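Local coordinates for protein putative TetR transcriptional regulator (Rhodococcus sp., PDB 2I10) that probably binds DNA as a TetR-family transcriptional regulator, with a helical C-terminal domain that holds p-nitrophenol in the crystal, at residues E22-Q27 with G53-L58; L72-A77 with Q136-R141; D89-R94 with I189-V194. One frame throughout, in Å; residues are numbered along the deposited sequence.

How the interactions relate
Following the chain from its N terminus, interaction 1 comes first: it closes a loop of 25 residues, joining helix 15-27 to the start of helix 55-66 within the N-terminal head, the predicted DNA-binding part. Interactions 2 and 3 open only after it has closed. Interaction 2 brings helix 71-78 to the long helix 121-148 across 58 residues, and interaction 3 joins helix 83-98 to helix 181-192 across 94. Their segments alternate along the chain, so these two loops cross, and they also touch: Phe-90 of interaction 3 packs on Leu-74 of interaction 2. Interaction 1 stands apart from both, about 26 and 30 Å away between centres. Interactions 1 and 3 also meet the second subunit.

Interaction 1 (E22-Q27 with G53-L58); sequences ELFWRQ and GSKRDL
Within 22-27, Phe-24 makes the contact, pushing its ring toward the first turn of helix 55-66 to meet Lys-55 and Leu-58. Leu-58 comes in at the ring edge, close to its plane, with CG 4.3 Å from Phe-24 CE2. Farther round, Phe-24 CE1 lies 4.4 Å from CG of Lys-55, so the aliphatic base of the lysine extends the apolar patch. Its charged end is turned to other work: NZ bonds the carbonyls of Tyr-29 and Thr-32 and makes a cation-pi contact with Tyr-29. The turn that receives Phe-24 is fixed by a capping box: Asp-57 N bonds Ser-54 OG over 3.1 Å at a nearly straight 168°, and Ser-54 N returns the bond to Asp-57 OD2, meeting it from above the carboxylate plane. Next along helix 15-27, Trp-25 turns to other partners, packing on helix 108-112 and on Leu-114 of the second subunit. Phe-24 also stands edge-to-face with Phe-59, while Leu-58 reaches Leu-37 of helix 34-41, so the start of helix 55-66 is packed against helices 15-27 and 34-41, beside the predicted helix-turn-helix (33-52).

Interaction 2 (L72-A77 with Q136-R141); sequences LQLEEA and QTVLDR
Thr-137 and Leu-74 reach toward each other tip to tip, and this methyl-on-methyl meeting is most of what joins helix 71-78 to helix 121-148 here. One residue earlier, Gln-136 looks after its own helix: NE2 bonds Asp-140 OD1 one turn on, at 2.9 Å, with the acceptor almost exactly in the amide plane of the glutamine but the carboxylate approached from above its own plane. Thr-137 then faces the partner helix. Its CB and CG2 each lie 3.9 Å from Leu-74 CD2, and CG2 is 4.0 Å from Leu-74 CG, so the threonine offers its carbon side to one branch and the branch point of the leucine. With chi1 at -61° its CG2 stands opposite the backbone N, while OG1 lies beside that N and gives its proton to the carbonyl O of Gln-133, a turn back. The hydroxyl is thus paid for inside its own helix, and the side chain can offer an apolar surface to Leu-74. In Leu-74 a chi1 of -173° swings CG away from the backbone N and out toward helix 121-148.

Val-138 adds a looser touch, CG2 being 4.4 Å from CD1, the other Leu-74 branch, while it also packs on Ala-161 of helix 157-177. At the end of the segment, Arg-141 bonds the carbonyl O of Arg-80 through NH2, past the end of helix 71-78. Such helix-on-helix packing belongs to the all-helical C-terminal domain of TetR regulators. Helix 121-148 also supplies Arg-131, Glu-132 and Arg-135 to the p-nitrophenol pocket, which Arg-162 of helix 157-177 completes; the bound p-nitrophenol lies about 12 Å from the side chain of Val-138.

Interaction 3 (D89-R94 with I189-V194); sequences DFLTGR and ILAAQV
Leu-91 sets its CD1 methyl on a patch of two alanines, Ala-191 and Ala-192, near the end of helix 181-192. CD1 is 3.9 Å from CB of Ala-191, and the backbone N and then the CB of Ala-192 follow slightly farther off, so one branch of the leucine covers both small residues and the peptide between them. The chain beyond CB is stretched out, chi2 being -179° with CD1 at its far end. A second apolar touch lies alongside: Thr-92 and Ile-189 cross obliquely, CG2 of the threonine meeting CG1 of the isoleucine at 4.1 Å. Ile-189 lies toward the surface, while Leu-91 and the alanines are buried. The alanines let the backbones come close, Leu-91 CA lying 7.3 Å from Ala-192 CA. At Thr-92 and Ile-189 the CA atoms are 7.0 Å apart, a spacing that goes with an isoleucine side chain that starts out pointing away from helix 83-98.

This contact belongs to the TetR-type C-terminal domain, where the last two helices usually pair with those of the partner subunit as a four-helix bundle. The model is consistent with that: Leu-190 packs on Leu-160 of the second subunit, Ala-191 on its Tyr-163 and Val-194 on its Val-194. Helix 83-98 thus backs a helix that faces the dimer partner.

Polar ends find their bonds away from the contact. Thr-92 OG1 bonds the carbonyl O of Leu-88, one turn back, which turns CG2 to the apolar partner, and the carbonyl O of Ala-191 takes a bond from Tyr-163 OH of the same chain. Within helix 83-98, Arg-94 NH2 reaches the carbonyl O of Met-67.

Interaction 1 (E22-Q27 with G53-L58)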
loop_
_atom_site.group_PDB
_atom_site.type_symbol
_atom_site.label_atom_id
_atom_site.label_comp_id
_atom_site.label_asym_id
_atom_site.label_seq_id
_atom_site.Cartn_x
_atom_site.Cartn_y
_atom_site.Cartn_z
ATOM N N GLU B 22 1.661 11.601 13.695
ATOM C CA GLU B 22 0.264 11.441 14.162
ATOM C C GLU B 22 -0.403 12.765 14.371
ATOM O O GLU B 22 -1.577 12.912 14.062
ATOM C CB GLU B 22 0.154 10.636 15.487
ATOM C CG GLU B 22 1.117 9.480 15.563
ATOM C CD GLU B 22 0.973 8.618 16.824
ATOM O OE1 GLU B 22 0.990 9.140 17.978
ATOM O OE2 GLU B 22 0.876 7.389 16.625
ATOM N N LEU B 23 0.330 13.710 14.958
ATOM C CA LEU B 23 -0.180 15.043 15.163
ATOM C C LEU B 23 -0.479 15.720 13.867
ATOM O O LEU B 23 -1.547 16.285 13.700
ATOM C CB LEU B 23 0.835 15.916 15.917
ATOM C CG LEU B 23 0.790 15.937 17.424
ATOM C CD1 LEU B 23 2.010 16.681 17.949
ATOM C CD2 LEU B 23 -0.522 16.576 17.916
ATOM N N PHE B 24 0.500 15.750 12.971
ATOM C CA PHE B 24 0.316 16.463 11.710
ATOM C C PHE B 24 -0.766 15.732 10.911
ATOM O O PHE B 24 -1.533 16.345 10.155
ATOM C CB PHE B 24 1.613 16.535 10.873
ATOM C CG PHE B 24 2.733 17.396 11.464
ATOM C CD1 PHE B 24 2.541 18.732 11.787
ATOM C CD2 PHE B 24 4.013 16.876 11.605
ATOM C CE1 PHE B 24 3.587 19.520 12.284
ATOM C CE2 PHE B 24 5.064 17.656 12.111
ATOM C CZ PHE B 24 4.843 18.970 12.447
ATOM N N TRP B 25 -0.812 14.404 11.046
ATOM C CA TRP B 25 -1.788 13.631 10.254
ATOM C C TRP B 25 -3.185 14.097 10.628
ATOM O O TRP B 25 -3.975 14.412 9.756
ATOM C CB TRP B 25 -1.644 12.151 10.545
ATOM C CG TRP B 25 -2.580 11.282 9.781
ATOM C CD1 TRP B 25 -3.774 10.749 10.227
ATOM C CD2 TRP B 25 -2.407 10.816 8.435
ATOM N NE1 TRP B 25 -4.349 9.985 9.230
ATOM C CE2 TRP B 25 -3.528 9.992 8.127
ATOM C CE3 TRP B 25 -1.401 10.989 7.475
ATOM C CZ2 TRP B 25 -3.684 9.370 6.885
ATOM C CZ3 TRP B 25 -1.550 10.379 6.252
ATOM C CH2 TRP B 25 -2.698 9.571 5.961
ATOM N N ARG B 26 -3.456 14.155 11.934
ATOM C CA ARG B 26 -4.773 14.501 12.476
ATOM C C ARG B 26 -5.098 15.995 12.396
ATOM O O ARG B 26 -6.240 16.372 12.101
ATOM C CB ARG B 26 -4.866 14.033 13.923
ATOM C CG ARG B 26 -6.224 14.369 14.593
ATOM C CD ARG B 26 -6.294 13.914 16.039
ATOM N NE ARG B 26 -5.510 14.789 16.926
ATOM C CZ ARG B 26 -4.317 14.474 17.425
ATOM N NH1 ARG B 26 -3.731 13.305 17.131
ATOM N NH2 ARG B 26 -3.713 15.326 18.216
ATOM N N GLN B 27 -4.095 16.847 12.658
ATOM C CA GLN B 27 -4.334 18.289 12.771
ATOM C C GLN B 27 -3.897 19.125 11.548
ATOM O O GLN B 27 -4.282 20.287 11.429
ATOM C CB GLN B 27 -3.652 18.855 14.041
ATOM C CG GLN B 27 -3.928 18.103 15.360
ATOM C CD GLN B 27 -3.338 18.792 16.592
ATOM O OE1 GLN B 27 -2.181 19.267 16.604
ATOM N NE2 GLN B 27 -4.141 18.883 17.620
ATOM N N GLY B 53 14.902 21.395 15.095
ATOM C CA GLY B 53 14.807 22.681 14.431
ATOM C C GLY B 53 13.458 23.324 14.627
ATOM O O GLY B 53 12.771 23.124 15.640
ATOM N N SER B 54 13.078 24.130 13.654
ATOM C CA SER B 54 11.788 24.775 13.676
ATOM C C SER B 54 10.675 23.765 13.418
ATOM O O SER B 54 10.940 22.617 13.025
ATOM C CB SER B 54 11.738 25.933 12.668
ATOM O OG SER B 54 11.680 25.421 11.325
ATOM N N LYS B 55 9.431 24.176 13.650
ATOM C CA LYS B 55 8.287 23.330 13.325
ATOM C C LYS B 55 8.345 22.893 11.853
ATOM O O LYS B 55 8.065 21.737 11.512
ATOM C CB LYS B 55 6.983 24.098 13.570
ATOM C CG LYS B 55 5.764 23.198 13.246
ATOM C CD LYS B 55 4.438 23.790 13.624
ATOM C CE LYS B 55 4.022 24.868 12.701
ATOM N NZ LYS B 55 2.538 25.053 12.774
ATOM N N ARG B 56 8.745 23.820 10.986
ATOM C CA ARG B 56 8.880 23.542 9.558
ATOM C C ARG B 56 9.956 22.504 9.314
ATOM O O ARG B 56 9.755 21.571 8.552
ATOM C CB ARG B 56 9.162 24.807 8.748
ATOM C CG ARG B 56 9.099 24.583 7.212
ATOM C CD ARG B 56 7.654 24.192 6.785
ATOM N NE ARG B 56 7.410 24.255 5.343
ATOM C CZ ARG B 56 7.190 25.383 4.658
ATOM N NH1 ARG B 56 6.965 25.336 3.356
ATOM N NH2 ARG B 56 7.191 26.557 5.266
ATOM N N ASP B 57 11.113 22.663 9.936
ATOM C CA ASP B 57 12.190 21.650 9.802
ATOM C C ASP B 57 11.630 20.278 10.216
ATOM O O ASP B 57 11.833 19.308 9.522
ATOM C CB ASP B 57 13.388 21.958 10.702
ATOM C CG ASP B 57 14.123 23.220 10.301
ATOM O OD1 ASP B 57 14.101 23.591 9.126
ATOM O OD2 ASP B 57 14.735 23.845 11.173
ATOM N N LEU B 58 10.957 20.223 11.364
ATOM C CA LEU B 58 10.433 18.955 11.880
ATOM C C LEU B 58 9.392 18.346 10.910
ATOM O O LEU B 58 9.380 17.163 10.663
ATOM C CB LEU B 58 9.847 19.122 13.274
ATOM C CG LEU B 58 8.980 18.016 13.880
ATOM C CD1 LEU B 58 9.748 16.643 13.889
ATOM C CD2 LEU B 58 8.510 18.396 15.306
#

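Interaction 2 (L72-A77 with Q136-R141)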
loop_
_atom_site.group_PDB
_atom_site.type_symbol
_atom_site.label_atom_id
_atom_site.label_comp_id
_atom_site.label_asym_id
_atom_site.label_seq_id
_atom_site.Cartn_x
_atom_site.Cartn_y
_atom_site.Cartn_z
ATOM N N LEU B 72 12.614 15.426 -3.795
ATOM C CA LEU B 72 14.071 15.430 -3.978
ATOM C C LEU B 72 14.580 14.044 -4.377
ATOM O O LEU B 72 15.412 13.919 -5.272
ATOM C CB LEU B 72 14.789 15.961 -2.715
ATOM C CG LEU B 72 16.303 15.667 -2.520
ATOM C CD1 LEU B 72 17.176 16.274 -3.609
ATOM C CD2 LEU B 72 16.841 16.075 -1.147
ATOM N N GLN B 73 14.043 12.999 -3.748
ATOM C CA GLN B 73 14.486 11.657 -4.060
ATOM C C GLN B 73 13.969 11.209 -5.414
ATOM O O GLN B 73 14.680 10.552 -6.130
ATOM C CB GLN B 73 14.093 10.680 -2.963
ATOM C CG GLN B 73 14.989 10.774 -1.729
ATOM C CD GLN B 73 14.844 12.118 -1.001
ATOM O OE1 GLN B 73 13.728 12.655 -0.828
ATOM N NE2 GLN B 73 15.997 12.686 -0.591
ATOM N N LEU B 74 12.754 11.599 -5.783
ATOM C CA LEU B 74 12.237 11.247 -7.106
ATOM C C LEU B 74 13.074 11.910 -8.222
ATOM O O LEU B 74 13.540 11.253 -9.158
ATOM C CB LEU B 74 10.768 11.641 -7.206
ATOM C CG LEU B 74 10.028 11.198 -8.465
ATOM C CD1 LEU B 74 9.976 9.678 -8.601
ATOM C CD2 LEU B 74 8.620 11.796 -8.363
ATOM N N GLU B 75 13.288 13.213 -8.079
ATOM C CA GLU B 75 14.125 13.991 -8.986
ATOM C C GLU B 75 15.548 13.468 -9.095
ATOM O O GLU B 75 16.067 13.333 -10.201
ATOM C CB GLU B 75 14.066 15.475 -8.609
ATOM C CG GLU B 75 12.695 16.043 -9.026
ATOM C CD GLU B 75 12.450 17.470 -8.611
ATOM O OE1 GLU B 75 13.162 17.937 -7.689
ATOM O OE2 GLU B 75 11.531 18.115 -9.210
ATOM N N GLU B 76 16.148 13.109 -7.963
ATOM C CA GLU B 76 17.478 12.529 -7.992
ATOM C C GLU B 76 17.504 11.217 -8.753
ATOM O O GLU B 76 18.455 10.935 -9.479
ATOM C CB GLU B 76 18.128 12.447 -6.583
ATOM C CG GLU B 76 17.833 11.204 -5.728
ATOM C CD GLU B 76 18.273 11.367 -4.240
ATOM O OE1 GLU B 76 18.523 12.526 -3.785
ATOM O OE2 GLU B 76 18.371 10.329 -3.530
ATOM N N ALA B 77 16.451 10.414 -8.610
ATOM C CA ALA B 77 16.366 9.168 -9.365
ATOM C C ALA B 77 16.166 9.436 -10.882
ATOM O O ALA B 77 16.719 8.734 -11.702
ATOM C CB ALA B 77 15.247 8.300 -8.812
ATOM N N GLN B 136 3.302 12.813 -13.050
ATOM C CA GLN B 136 3.798 13.662 -14.129
ATOM C C GLN B 136 5.325 13.632 -14.322
ATOM O O GLN B 136 5.789 13.684 -15.447
ATOM C CB GLN B 136 3.284 15.113 -13.985
ATOM C CG GLN B 136 3.556 15.956 -15.264
ATOM C CD GLN B 136 2.936 15.353 -16.523
ATOM O OE1 GLN B 136 1.739 15.015 -16.523
ATOM N NE2 GLN B 136 3.749 15.178 -17.591
ATOM N N THR B 137 6.082 13.590 -13.220
ATOM C CA THR B 137 7.548 13.489 -13.250
ATOM C C THR B 137 8.021 12.190 -13.920
ATOM O O THR B 137 9.001 12.145 -14.685
ATOM C CB THR B 137 8.119 13.546 -11.793
ATOM O OG1 THR B 137 7.767 14.808 -11.182
ATOM C CG2 THR B 137 9.619 13.424 -11.801
ATOM N N VAL B 138 7.324 11.108 -13.602
ATOM C CA VAL B 138 7.587 9.813 -14.216
ATOM C C VAL B 138 7.201 9.886 -15.687
ATOM O O VAL B 138 7.968 9.489 -16.522
ATOM C CB VAL B 138 6.841 8.660 -13.411
ATOM C CG1 VAL B 138 6.898 7.354 -14.149
ATOM C CG2 VAL B 138 7.495 8.497 -12.062
ATOM N N LEU B 139 6.045 10.448 -16.011
ATOM C CA LEU B 139 5.651 10.616 -17.419
ATOM C C LEU B 139 6.644 11.493 -18.210
ATOM O O LEU B 139 6.908 11.219 -19.397
ATOM C CB LEU B 139 4.229 11.254 -17.547
ATOM C CG LEU B 139 2.987 10.387 -17.290
ATOM C CD1 LEU B 139 1.702 11.222 -17.125
ATOM C CD2 LEU B 139 2.852 9.293 -18.388
ATOM N N ASP B 140 7.142 12.559 -17.584
ATOM C CA ASP B 140 8.133 13.441 -18.250
ATOM C C ASP B 140 9.343 12.593 -18.516
ATOM O O ASP B 140 9.935 12.683 -19.593
ATOM C CB ASP B 140 8.551 14.616 -17.344
ATOM C CG ASP B 140 7.496 15.688 -17.243
ATOM O OD1 ASP B 140 6.595 15.704 -18.120
ATOM O OD2 ASP B 140 7.561 16.544 -16.300
ATOM N N ARG B 141 9.727 11.744 -17.554
ATOM C CA ARG B 141 10.925 10.872 -17.764
ATOM C C ARG B 141 10.720 9.898 -18.945
ATOM O O ARG B 141 11.666 9.622 -19.712
ATOM C CB ARG B 141 11.294 10.064 -16.512
ATOM C CG ARG B 141 12.665 9.357 -16.528
ATOM C CD ARG B 141 13.823 10.329 -16.779
ATOM N NE ARG B 141 15.099 9.698 -17.129
ATOM C CZ ARG B 141 15.439 9.349 -18.373
ATOM N NH1 ARG B 141 14.612 9.513 -19.384
ATOM N NH2 ARG B 141 16.623 8.846 -18.609
#

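Interaction 3 (D89-R94 with I189-V194)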
loop_
_atom_site.group_PDB
_atom_site.type_symbol
_atom_site.label_atom_id
_atom_site.label_comp_id
_atom_site.label_asym_id
_atom_site.label_seq_id
_atom_site.Cartn_x
_atom_site.Cartn_y
_atom_site.Cartn_z
ATOM N N ASP B 89 16.505 2.806 -9.640
ATOM C CA ASP B 89 17.066 3.674 -8.618
ATOM C C ASP B 89 15.971 4.111 -7.656
ATOM O O ASP B 89 16.093 3.974 -6.454
ATOM C CB ASP B 89 17.532 4.940 -9.321
ATOM C CG ASP B 89 18.929 5.340 -9.003
ATOM O OD1 ASP B 89 19.852 4.562 -9.404
ATOM O OD2 ASP B 89 19.102 6.469 -8.423
ATOM N N PHE B 90 14.899 4.672 -8.196
ATOM C CA PHE B 90 13.792 5.101 -7.371
ATOM C C PHE B 90 13.197 3.986 -6.479
ATOM O O PHE B 90 12.977 4.170 -5.258
ATOM C CB PHE B 90 12.685 5.691 -8.207
ATOM C CG PHE B 90 11.634 6.312 -7.380
ATOM C CD1 PHE B 90 11.983 7.309 -6.453
ATOM C CD2 PHE B 90 10.318 5.894 -7.464
ATOM C CE1 PHE B 90 11.021 7.875 -5.625
ATOM C CE2 PHE B 90 9.356 6.469 -6.658
ATOM C CZ PHE B 90 9.697 7.451 -5.739
ATOM N N LEU B 91 12.930 2.844 -7.088
ATOM C CA LEU B 91 12.248 1.753 -6.356
ATOM C C LEU B 91 13.112 1.151 -5.276
ATOM O O LEU B 91 12.632 0.948 -4.139
ATOM C CB LEU B 91 11.692 0.666 -7.302
ATOM C CG LEU B 91 10.567 1.036 -8.244
ATOM C CD1 LEU B 91 10.160 -0.235 -9.089
ATOM C CD2 LEU B 91 9.350 1.688 -7.543
ATOM N N THR B 92 14.385 0.866 -5.591
ATOM C CA THR B 92 15.326 0.364 -4.585
ATOM C C THR B 92 15.658 1.392 -3.454
ATOM O O THR B 92 15.874 1.015 -2.299
ATOM C CB THR B 92 16.668 -0.116 -5.203
ATOM O OG1 THR B 92 17.328 0.987 -5.838
ATOM C CG2 THR B 92 16.477 -1.246 -6.193
ATOM N N GLY B 93 15.720 2.671 -3.799
ATOM C CA GLY B 93 15.878 3.753 -2.828
ATOM C C GLY B 93 14.706 3.824 -1.844
ATOM O O GLY B 93 14.907 4.033 -0.649
ATOM N N ARG B 94 13.489 3.626 -2.355
ATOM C CA ARG B 94 12.286 3.634 -1.538
ATOM C C ARG B 94 12.334 2.473 -0.587
ATOM O O ARG B 94 11.994 2.616 0.583
ATOM C CB ARG B 94 10.997 3.575 -2.366
ATOM C CG ARG B 94 10.545 4.870 -3.068
ATOM C CD ARG B 94 11.354 6.068 -2.623
ATOM N NE ARG B 94 10.704 6.829 -1.588
ATOM C CZ ARG B 94 11.312 7.721 -0.817
ATOM N NH1 ARG B 94 12.618 7.966 -0.940
ATOM N NH2 ARG B 94 10.603 8.364 0.089
ATOM N N ILE B 189 13.830 -4.768 -7.710
ATOM C CA ILE B 189 14.615 -5.063 -8.901
ATOM C C ILE B 189 13.777 -5.791 -9.958
ATOM O O ILE B 189 13.821 -5.426 -11.130
ATOM C CB ILE B 189 15.905 -5.853 -8.569
ATOM C CG1 ILE B 189 16.889 -4.933 -7.831
ATOM C CG2 ILE B 189 16.566 -6.402 -9.834
ATOM C CD1 ILE B 189 18.114 -5.659 -7.178
ATOM N N LEU B 190 13.005 -6.802 -9.556
ATOM C CA LEU B 190 12.047 -7.432 -10.488
ATOM C C LEU B 190 10.986 -6.444 -10.981
ATOM O O LEU B 190 10.606 -6.450 -12.161
ATOM C CB LEU B 190 11.364 -8.618 -9.814
ATOM C CG LEU B 190 12.207 -9.831 -9.443
ATOM C CD1 LEU B 190 11.392 -10.752 -8.550
ATOM C CD2 LEU B 190 12.640 -10.550 -10.700
ATOM N N ALA B 191 10.507 -5.582 -10.085
ATOM C CA ALA B 191 9.456 -4.644 -10.493
ATOM C C ALA B 191 9.965 -3.685 -11.559
ATOM O O ALA B 191 9.246 -3.382 -12.514
ATOM C CB ALA B 191 8.863 -3.871 -9.293
ATOM N N ALA B 192 11.225 -3.258 -11.417
ATOM C CA ALA B 192 11.825 -2.313 -12.358
ATOM C C ALA B 192 11.933 -2.888 -13.782
ATOM O O ALA B 192 11.896 -2.138 -14.774
ATOM C CB ALA B 192 13.180 -1.851 -11.865
ATOM N N GLN B 193 12.019 -4.210 -13.875
ATOM C CA GLN B 193 12.135 -4.925 -15.151
ATOM C C GLN B 193 11.031 -4.575 -16.124
ATOM O O GLN B 193 11.218 -4.679 -17.326
ATOM C CB GLN B 193 12.117 -6.450 -14.931
ATOM C CG GLN B 193 13.470 -7.102 -14.733
ATOM C CD GLN B 193 13.352 -8.589 -14.309
ATOM O OE1 GLN B 193 12.263 -9.203 -14.381
ATOM N NE2 GLN B 193 14.482 -9.175 -13.888
ATOM N N VAL B 194 9.872 -4.199 -15.599
ATOM C CA VAL B 194 8.740 -3.781 -16.417
ATOM C C VAL B 194 9.001 -2.507 -17.220
ATOM O O VAL B 194 8.396 -2.306 -18.262
ATOM C CB VAL B 194 7.465 -3.647 -15.566
ATOM C CG1 VAL B 194 6.293 -3.137 -16.418
ATOM C CG2 VAL B 194 7.128 -5.036 -14.932
#